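Local structure of glycerol kinase, putative (Plasmodium falciparum, 2W41) at residues E336-M341 against T422-F427; C270-G275 against L415-G420. The protein probably catalyses the ATP-dependent phosphorylation of glycerol to sn-glycerol 3-phosphate, the entry step of glycerol degradation. All blocks are in the same frame, centred on the assembly; numbering follows the deposited sequence.

Contact 1: residues E336-M341 against T422-F427. With ADP (adenosine-5'-diphosphate), chain N.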
ATOM      1  N   GLU B 336      10.981  15.885   2.067  1.00 54.56           N
ATOM      2  CA  GLU B 336      11.240  14.588   2.678  1.00 54.21           C
ATOM      3  C   GLU B 336      11.355  13.453   1.648  1.00 53.69           C
ATOM      4  O   GLU B 336      11.910  12.406   1.951  1.00 54.47           O
ATOM      5  CB  GLU B 336      10.126  14.285   3.658  1.00 53.75           C
ATOM      6  CG  GLU B 336      10.429  13.275   4.758  1.00 55.60           C
ATOM      7  CD  GLU B 336       9.166  12.933   5.566  1.00 55.77           C
ATOM      8  OE1 GLU B 336       8.428  13.884   5.937  1.00 58.62           O
ATOM      9  OE2 GLU B 336       8.892  11.728   5.802  1.00 58.16           O
ATOM     10  N   ALA B 337      10.849  13.671   0.435  1.00 52.48           N
ATOM     11  CA  ALA B 337      10.959  12.715  -0.665  1.00 50.90           C
ATOM     12  C   ALA B 337      12.398  12.570  -1.226  1.00 50.30           C
ATOM     13  O   ALA B 337      12.863  11.456  -1.537  1.00 48.83           O
ATOM     14  CB  ALA B 337       9.968  13.108  -1.773  1.00 50.77           C
ATOM     15  N   SER B 338      13.088  13.706  -1.340  1.00 49.57           N
ATOM     16  CA  SER B 338      14.512  13.757  -1.675  1.00 49.34           C
ATOM     17  C   SER B 338      15.410  13.072  -0.632  1.00 49.49           C
ATOM     18  O   SER B 338      16.331  12.297  -0.982  1.00 48.56           O
ATOM     19  CB  SER B 338      14.951  15.220  -1.830  1.00 49.46           C
ATOM     20  OG  SER B 338      14.098  15.940  -2.698  1.00 47.68           O
ATOM     21  N   ASP B 339      15.146  13.401   0.635  1.00 50.56           N
ATOM     22  CA  ASP B 339      15.817  12.800   1.805  1.00 51.92           C
ATOM     23  C   ASP B 339      15.712  11.281   1.816  1.00 51.41           C
ATOM     24  O   ASP B 339      16.710  10.574   2.035  1.00 51.32           O
ATOM     25  CB  ASP B 339      15.212  13.354   3.115  1.00 52.92           C
ATOM     26  CG  ASP B 339      15.526  14.846   3.336  1.00 57.19           C
ATOM     27  OD1 ASP B 339      16.493  15.353   2.691  1.00 60.87           O
ATOM     28  OD2 ASP B 339      14.809  15.503   4.157  1.00 59.04           O
ATOM     29  N   ILE B 340      14.488  10.802   1.583  1.00 50.85           N
ATOM     30  CA  ILE B 340      14.153   9.387   1.592  1.00 50.40           C
ATOM     31  C   ILE B 340      14.894   8.619   0.500  1.00 50.98           C
ATOM     32  O   ILE B 340      15.432   7.555   0.747  1.00 51.37           O
ATOM     33  CB  ILE B 340      12.601   9.206   1.535  1.00 50.54           C
ATOM     34  CG1 ILE B 340      11.993   9.498   2.931  1.00 49.77           C
ATOM     35  CG2 ILE B 340      12.211   7.848   0.949  1.00 48.21           C
ATOM     36  CD1 ILE B 340      10.428   9.478   3.059  1.00 49.65           C
ATOM     37  N   MET B 341      14.953   9.174  -0.698  1.00 51.88           N
ATOM     38  CA  MET B 341      15.675   8.543  -1.802  1.00 53.00           C
ATOM     39  C   MET B 341      17.232   8.578  -1.718  1.00 54.79           C
ATOM     40  O   MET B 341      17.917   7.777  -2.367  1.00 53.99           O
ATOM     41  CB  MET B 341      15.113   9.029  -3.150  1.00 52.60           C
ATOM     42  CG  MET B 341      13.945   8.143  -3.593  1.00 51.09           C
ATOM     43  SD  MET B 341      13.615   8.190  -5.329  1.00 52.11           S
ATOM     44  CE  MET B 341      14.517   6.901  -6.158  1.00 46.65           C
ATOM     45  N   THR B 422      12.254  17.764 -10.179  1.00 41.69           N
ATOM     46  CA  THR B 422      13.670  17.853 -10.585  1.00 41.78           C
ATOM     47  C   THR B 422      14.595  18.432  -9.515  1.00 42.60           C
ATOM     48  O   THR B 422      15.805  18.477  -9.723  1.00 42.29           O
ATOM     49  CB  THR B 422      13.904  18.651 -11.916  1.00 41.08           C
ATOM     50  OG1 THR B 422      13.470  20.004 -11.754  1.00 38.39           O
ATOM     51  CG2 THR B 422      13.177  17.988 -13.084  1.00 40.83           C
ATOM     52  N   LYS B 423      14.023  18.900  -8.412  1.00 43.86           N
ATOM     53  CA  LYS B 423      14.788  19.253  -7.217  1.00 45.79           C
ATOM     54  C   LYS B 423      15.233  18.021  -6.432  1.00 45.44           C
ATOM     55  O   LYS B 423      16.085  18.106  -5.576  1.00 46.21           O
ATOM     56  CB  LYS B 423      13.954  20.172  -6.306  1.00 47.35           C
ATOM     57  CG  LYS B 423      14.109  21.679  -6.597  1.00 51.84           C
ATOM     58  CD  LYS B 423      15.582  22.181  -6.278  1.00 57.60           C
ATOM     59  CE  LYS B 423      16.054  23.408  -7.125  1.00 55.40           C
ATOM     60  NZ  LYS B 423      17.570  23.551  -7.056  1.00 57.31           N
ATOM     61  N   ASN B 424      14.631  16.877  -6.716  1.00 45.64           N
ATOM     62  CA  ASN B 424      14.972  15.624  -6.084  1.00 45.12           C
ATOM     63  C   ASN B 424      16.052  14.989  -6.933  1.00 45.83           C
ATOM     64  O   ASN B 424      15.763  14.417  -8.004  1.00 46.62           O
ATOM     65  CB  ASN B 424      13.724  14.758  -6.042  1.00 45.17           C
ATOM     66  CG  ASN B 424      13.876  13.527  -5.154  1.00 44.50           C
ATOM     67  OD1 ASN B 424      12.936  13.152  -4.448  1.00 44.29           O
ATOM     68  ND2 ASN B 424      15.025  12.854  -5.238  1.00 42.54           N
ATOM     69  N   LYS B 425      17.310  15.100  -6.492  1.00 46.06           N
ATOM     70  CA  LYS B 425      18.436  14.608  -7.325  1.00 45.78           C
ATOM     71  C   LYS B 425      18.574  13.076  -7.315  1.00 43.72           C
ATOM     72  O   LYS B 425      18.855  12.470  -8.351  1.00 43.36           O
ATOM     73  CB  LYS B 425      19.755  15.310  -6.988  1.00 46.12           C
ATOM     74  CG  LYS B 425      19.720  16.821  -7.224  1.00 48.44           C
ATOM     75  CD  LYS B 425      21.102  17.456  -7.063  1.00 48.49           C
ATOM     76  CE  LYS B 425      21.525  17.445  -5.603  1.00 55.29           C
ATOM     77  NZ  LYS B 425      21.006  18.674  -4.862  1.00 58.68           N
ATOM     78  N   PRO B 426      18.360  12.443  -6.155  1.00 42.58           N
ATOM     79  CA  PRO B 426      18.370  10.964  -6.197  1.00 41.86           C
ATOM     80  C   PRO B 426      17.313  10.412  -7.193  1.00 41.79           C
ATOM     81  O   PRO B 426      17.565   9.434  -7.914  1.00 42.08           O
ATOM     82  CB  PRO B 426      18.054  10.550  -4.739  1.00 41.75           C
ATOM     83  CG  PRO B 426      18.099  11.806  -3.889  1.00 41.45           C
ATOM     84  CD  PRO B 426      18.179  13.007  -4.799  1.00 42.15           C
ATOM     85  N   PHE B 427      16.137  11.055  -7.244  1.00 41.42           N
ATOM     86  CA  PHE B 427      15.076  10.687  -8.197  1.00 39.77           C
ATOM     87  C   PHE B 427      15.467  10.989  -9.670  1.00 38.95           C
ATOM     88  O   PHE B 427      15.245  10.165 -10.553  1.00 39.18           O
ATOM     89  CB  PHE B 427      13.730  11.295  -7.767  1.00 38.80           C
ATOM     90  CG  PHE B 427      12.626  11.161  -8.799  1.00 39.77           C
ATOM     91  CD1 PHE B 427      11.971   9.934  -9.005  1.00 36.96           C
ATOM     92  CD2 PHE B 427      12.228  12.285  -9.579  1.00 37.95           C
ATOM     93  CE1 PHE B 427      10.948   9.834  -9.979  1.00 35.03           C
ATOM     94  CE2 PHE B 427      11.201  12.186 -10.522  1.00 33.39           C
ATOM     95  CZ  PHE B 427      10.567  10.961 -10.720  1.00 34.26           C
TER
HETATM   96  PB  ADP N1502       2.808  22.140 -11.442  1.00 74.25           P
HETATM   97  O1B ADP N1502       2.955  23.639 -11.603  1.00 73.81           O
HETATM   98  O2B ADP N1502       3.063  21.306 -12.708  1.00 74.77           O
HETATM   99  O3B ADP N1502       1.507  21.820 -10.738  1.00 75.41           O
HETATM  100  PA  ADP N1502       5.503  22.033 -10.165  1.00 63.53           P
HETATM  101  O1A ADP N1502       6.301  21.844 -11.432  1.00 60.63           O
HETATM  102  O2A ADP N1502       5.566  23.339  -9.384  1.00 64.26           O
HETATM  103  O3A ADP N1502       3.933  21.636 -10.368  1.00 69.31           O
HETATM  104  O5' ADP N1502       5.947  20.861  -9.151  1.00 58.89           O
HETATM  105  C5' ADP N1502       5.033  20.387  -8.177  1.00 54.21           C
HETATM  106  C4' ADP N1502       5.030  18.858  -8.231  1.00 51.91           C
HETATM  107  O4' ADP N1502       6.299  18.358  -7.808  1.00 50.89           O
HETATM  108  C3' ADP N1502       4.047  18.271  -7.243  1.00 50.75           C
HETATM  109  O3' ADP N1502       3.678  16.996  -7.759  1.00 52.58           O
HETATM  110  C2' ADP N1502       4.884  18.054  -6.005  1.00 49.70           C
HETATM  111  O2' ADP N1502       4.280  17.139  -5.084  1.00 48.16           O
HETATM  112  C1' ADP N1502       6.175  17.547  -6.627  1.00 48.01           C
HETATM  113  N9  ADP N1502       7.412  17.673  -5.796  1.00 47.83           N
HETATM  114  C8  ADP N1502       7.861  18.809  -5.229  1.00 47.82           C
HETATM  115  N7  ADP N1502       9.023  18.613  -4.555  1.00 47.48           N
HETATM  116  C5  ADP N1502       9.355  17.317  -4.692  1.00 47.07           C
HETATM  117  C6  ADP N1502      10.466  16.450  -4.231  1.00 46.38           C
HETATM  118  N6  ADP N1502      11.440  16.979  -3.480  1.00 46.31           N
HETATM  119  N1  ADP N1502      10.464  15.132  -4.564  1.00 47.31           N
HETATM  120  C2  ADP N1502       9.466  14.585  -5.305  1.00 47.34           C
HETATM  121  N3  ADP N1502       8.423  15.318  -5.772  1.00 48.27           N
HETATM  122  C4  ADP N1502       8.305  16.683  -5.513  1.00 48.74           C
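The adenine end of the ADP pocket lies where Ser338, on helix 335-343, meets Asn424, the N-cap residue of helix 425-435. Their CA atoms are 4.8 Å apart. The base comes to this junction with its N6 and N1 edge. ADP N6 donates a hydrogen bond to Ser338 OG at 3.0 Å, with an angle of 157° at the hydrogen. Chi1 of -51° sets this hydroxyl beside the backbone N of Ser338, on the side of the base. Ala337 CB touches ADP N1 at 3.5 Å, and Asn424 CB meets the same atom at 3.6 Å. Farther from the nucleotide the contact becomes apolar. The Pro426 ring lies against one turn of helix 335-343. Its CG is 3.4 Å from Ser338 O, and its CB is 3.7 Å from Met341 CB. Met341 bends at its last torsion, and its SD rests 3.9 Å from Phe427 CB, near the plane of the Phe427 ring at its edge. Leu389 of helix 381-407 touches both Met341 and Phe427. The Ser338 hydroxyl thus grips the adenine amino group, consistent with a preference for adenine, while Met341, Pro426 and Phe427 pack the start of helix 425-435 against helix 335-343.

Contact 2: residues C270-G275 against L415-G420. With ADP (adenosine-5'-diphosphate), chain N.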
ATOM      1  N   CYS B 270      11.377  16.567 -20.754  1.00 38.17           N
ATOM      2  CA  CYS B 270      10.336  16.054 -19.854  1.00 38.26           C
ATOM      3  C   CYS B 270      10.037  17.054 -18.767  1.00 38.26           C
ATOM      4  O   CYS B 270      10.969  17.601 -18.200  1.00 38.05           O
ATOM      5  CB  CYS B 270      10.778  14.728 -19.242  1.00 37.95           C
ATOM      6  SG  CYS B 270       9.562  13.889 -18.231  1.00 38.87           S
ATOM      7  N   THR B 271       8.751  17.314 -18.491  1.00 38.68           N
ATOM      8  CA  THR B 271       8.336  18.130 -17.328  1.00 38.68           C
ATOM      9  C   THR B 271       7.895  17.206 -16.208  1.00 39.99           C
ATOM     10  O   THR B 271       7.048  16.336 -16.428  1.00 40.71           O
ATOM     11  CB  THR B 271       7.209  19.089 -17.684  1.00 38.78           C
ATOM     12  OG1 THR B 271       7.670  20.033 -18.668  1.00 38.99           O
ATOM     13  CG2 THR B 271       6.681  19.835 -16.451  1.00 38.52           C
ATOM     14  N   TYR B 272       8.472  17.363 -15.009  1.00 40.78           N
ATOM     15  CA  TYR B 272       8.016  16.600 -13.860  1.00 41.04           C
ATOM     16  C   TYR B 272       7.351  17.476 -12.826  1.00 41.78           C
ATOM     17  O   TYR B 272       7.937  17.790 -11.788  1.00 42.42           O
ATOM     18  CB  TYR B 272       9.163  15.897 -13.166  1.00 41.38           C
ATOM     19  CG  TYR B 272       9.932  14.839 -13.902  1.00 39.70           C
ATOM     20  CD1 TYR B 272      10.941  15.118 -14.659  1.00 38.70           C
ATOM     21  CD2 TYR B 272       9.717  13.563 -13.707  1.00 38.56           C
ATOM     22  CE1 TYR B 272      11.700  14.127 -15.278  1.00 37.98           C
ATOM     23  CE2 TYR B 272      10.443  12.609 -14.314  1.00 37.51           C
ATOM     24  CZ  TYR B 272      11.449  12.876 -15.085  1.00 40.03           C
ATOM     25  OH  TYR B 272      12.185  11.873 -15.688  1.00 40.31           O
ATOM     26  N   GLY B 273       6.114  17.852 -13.108  1.00 42.80           N
ATOM     27  CA  GLY B 273       5.263  18.581 -12.181  1.00 43.35           C
ATOM     28  C   GLY B 273       4.121  17.708 -11.683  1.00 43.49           C
ATOM     29  O   GLY B 273       4.252  16.480 -11.592  1.00 44.44           O
ATOM     30  N   THR B 274       3.020  18.348 -11.309  1.00 43.18           N
ATOM     31  CA  THR B 274       1.758  17.659 -11.111  1.00 42.60           C
ATOM     32  C   THR B 274       1.524  16.668 -12.272  1.00 43.24           C
ATOM     33  O   THR B 274       1.267  15.472 -12.030  1.00 44.35           O
ATOM     34  CB  THR B 274       0.644  18.671 -10.965  1.00 41.98           C
ATOM     35  OG1 THR B 274       0.953  19.440  -9.822  1.00 40.76           O
ATOM     36  CG2 THR B 274      -0.681  18.011 -10.707  1.00 42.79           C
ATOM     37  N   GLY B 275       1.637  17.154 -13.511  1.00 42.40           N
ATOM     38  CA  GLY B 275       1.643  16.288 -14.652  1.00 41.92           C
ATOM     39  C   GLY B 275       3.076  15.916 -15.008  1.00 42.09           C
ATOM     40  O   GLY B 275       4.007  16.710 -14.821  1.00 41.87           O
ATOM     41  N   LEU B 415      17.782  14.234 -22.277  1.00 41.09           N
ATOM     42  CA  LEU B 415      16.468  14.546 -21.735  1.00 39.67           C
ATOM     43  C   LEU B 415      16.625  15.778 -20.847  1.00 38.82           C
ATOM     44  O   LEU B 415      17.141  15.680 -19.745  1.00 38.44           O
ATOM     45  CB  LEU B 415      15.850  13.357 -20.958  1.00 39.75           C
ATOM     46  CG  LEU B 415      14.380  13.452 -20.497  1.00 38.90           C
ATOM     47  CD1 LEU B 415      13.518  13.518 -21.662  1.00 36.77           C
ATOM     48  CD2 LEU B 415      13.963  12.277 -19.665  1.00 39.20           C
ATOM     49  N   ARG B 416      16.166  16.920 -21.351  1.00 37.74           N
ATOM     50  CA  ARG B 416      16.143  18.172 -20.622  1.00 38.09           C
ATOM     51  C   ARG B 416      14.900  18.220 -19.773  1.00 37.72           C
ATOM     52  O   ARG B 416      13.827  18.058 -20.302  1.00 36.84           O
ATOM     53  CB  ARG B 416      16.173  19.395 -21.581  1.00 38.25           C
ATOM     54  CG  ARG B 416      17.327  19.412 -22.630  1.00 39.42           C
ATOM     55  CD  ARG B 416      18.585  20.178 -22.203  1.00 40.84           C
ATOM     56  NE  ARG B 416      18.313  21.556 -21.776  1.00 43.73           N
ATOM     57  CZ  ARG B 416      19.172  22.326 -21.110  1.00 42.00           C
ATOM     58  NH1 ARG B 416      20.359  21.853 -20.793  1.00 42.66           N
ATOM     59  NH2 ARG B 416      18.849  23.566 -20.761  1.00 39.03           N
ATOM     60  N   CYS B 417      15.053  18.483 -18.470  1.00 38.31           N
ATOM     61  CA  CYS B 417      13.971  18.301 -17.500  1.00 38.85           C
ATOM     62  C   CYS B 417      13.690  19.549 -16.727  1.00 39.87           C
ATOM     63  O   CYS B 417      14.593  20.342 -16.417  1.00 41.19           O
ATOM     64  CB  CYS B 417      14.276  17.157 -16.521  1.00 38.01           C
ATOM     65  SG  CYS B 417      14.500  15.571 -17.337  1.00 38.12           S
ATOM     66  N   ASP B 418      12.422  19.733 -16.408  1.00 40.54           N
ATOM     67  CA  ASP B 418      12.019  20.822 -15.557  1.00 41.18           C
ATOM     68  C   ASP B 418      10.870  20.353 -14.635  1.00 41.48           C
ATOM     69  O   ASP B 418      10.496  19.173 -14.652  1.00 42.15           O
ATOM     70  CB  ASP B 418      11.739  22.103 -16.371  1.00 41.85           C
ATOM     71  CG  ASP B 418      10.791  21.877 -17.579  1.00 45.12           C
ATOM     72  OD1 ASP B 418      11.218  21.454 -18.700  1.00 47.87           O
ATOM     73  OD2 ASP B 418       9.602  22.156 -17.421  1.00 45.86           O
ATOM     74  N   GLY B 419      10.374  21.249 -13.783  1.00 40.94           N
ATOM     75  CA  GLY B 419       9.338  20.950 -12.809  1.00 39.50           C
ATOM     76  C   GLY B 419       9.939  20.660 -11.448  1.00 39.98           C
ATOM     77  O   GLY B 419      11.124  20.361 -11.325  1.00 39.44           O
ATOM     78  N   GLY B 420       9.101  20.698 -10.431  1.00 40.28           N
ATOM     79  CA  GLY B 420       9.526  20.559  -9.062  1.00 41.17           C
ATOM     80  C   GLY B 420      10.062  19.215  -8.618  1.00 41.94           C
ATOM     81  O   GLY B 420      10.831  19.149  -7.652  1.00 43.63           O
TER
HETATM   82  PB  ADP N1502       2.808  22.140 -11.442  1.00 74.25           P
HETATM   83  O1B ADP N1502       2.955  23.639 -11.603  1.00 73.81           O
HETATM   84  O2B ADP N1502       3.063  21.306 -12.708  1.00 74.77           O
HETATM   85  O3B ADP N1502       1.507  21.820 -10.738  1.00 75.41           O
HETATM   86  PA  ADP N1502       5.503  22.033 -10.165  1.00 63.53           P
HETATM   87  O1A ADP N1502       6.301  21.844 -11.432  1.00 60.63           O
HETATM   88  O2A ADP N1502       5.566  23.339  -9.384  1.00 64.26           O
HETATM   89  O3A ADP N1502       3.933  21.636 -10.368  1.00 69.31           O
HETATM   90  O5' ADP N1502       5.947  20.861  -9.151  1.00 58.89           O
HETATM   91  C5' ADP N1502       5.033  20.387  -8.177  1.00 54.21           C
HETATM   92  C4' ADP N1502       5.030  18.858  -8.231  1.00 51.91           C
HETATM   93  O4' ADP N1502       6.299  18.358  -7.808  1.00 50.89           O
HETATM   94  C3' ADP N1502       4.047  18.271  -7.243  1.00 50.75           C
HETATM   95  O3' ADP N1502       3.678  16.996  -7.759  1.00 52.58           O
HETATM   96  C2' ADP N1502       4.884  18.054  -6.005  1.00 49.70           C
HETATM   97  O2' ADP N1502       4.280  17.139  -5.084  1.00 48.16           O
HETATM   98  C1' ADP N1502       6.175  17.547  -6.627  1.00 48.01           C
HETATM   99  N9  ADP N1502       7.412  17.673  -5.796  1.00 47.83           N
HETATM  100  C8  ADP N1502       7.861  18.809  -5.229  1.00 47.82           C
HETATM  101  N7  ADP N1502       9.023  18.613  -4.555  1.00 47.48           N
HETATM  102  C5  ADP N1502       9.355  17.317  -4.692  1.00 47.07           C
HETATM  103  C6  ADP N1502      10.466  16.450  -4.231  1.00 46.38           C
HETATM  104  N6  ADP N1502      11.440  16.979  -3.480  1.00 46.31           N
HETATM  105  N1  ADP N1502      10.464  15.132  -4.564  1.00 47.31           N
HETATM  106  C2  ADP N1502       9.466  14.585  -5.305  1.00 47.34           C
HETATM  107  N3  ADP N1502       8.423  15.318  -5.772  1.00 48.27           N
HETATM  108  C4  ADP N1502       8.305  16.683  -5.513  1.00 48.74           C
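Cys270 and Thr271 pair with Cys417 and Asp418 as neighbouring parallel strands, their axes 28° apart. Cys270 N bonds to Arg416 O, and Cys270 O receives Asp418 N. Tyr272 N then donates to Asp418 O at 2.7 Å, almost straight at 177°. The tight side of the sheet carries Cys270, Cys417 and Tyr272. Cys417 SG meets the Tyr272 ring at its edge, 3.8 Å from CE1, as a sulfur-aromatic contact. A chi1 of -175° turns Cys270 SG over one face of that ring, near the rim. Leu415 CD1 packs 3.9 Å from Cys270 CB. The side with Thr271 and Asp418 is looser and partly exposed. There Thr271 OG1 lies 3.1 Å from Asp418 OD2 and is also hydrogen-bonded to Lys269. Both strands run on into glycine-containing loops that meet the phosphates. Gly420 N donates to ADP O1A at 3.2 Å, and Thr274 OG1 to ADP O3B at 2.6 Å. Gly419 has a positive phi, which suits glycine. The pair is central in its sheet, with strand 276-281 next to 267-272 and strand 439-442 next to 414-418. Leu396 of helix 381-407 touches both Cys270 and Tyr272.

Overall arrangement
Both contacts belong to the C-terminal FGGY domain of this actin-like kinase, and both touch ADP. Contact 2 is the core one, its centre about 11 Å from the centre of the chain. The centre of contact 1 is about 25 Å from it, and that contact is only partly buried. Contact 2 is built on backbone bonds between strands and serves the phosphates. Contact 1 sets a helix against a turn and the start of another helix, mostly through side chains, and serves the base. Strand 414-418 is followed by helix 425-435 across a short turn, so a single run of chain supplies one half of each contact. The two also pack together: Phe427 CE2 lies 3.8 Å from Tyr272 CD2.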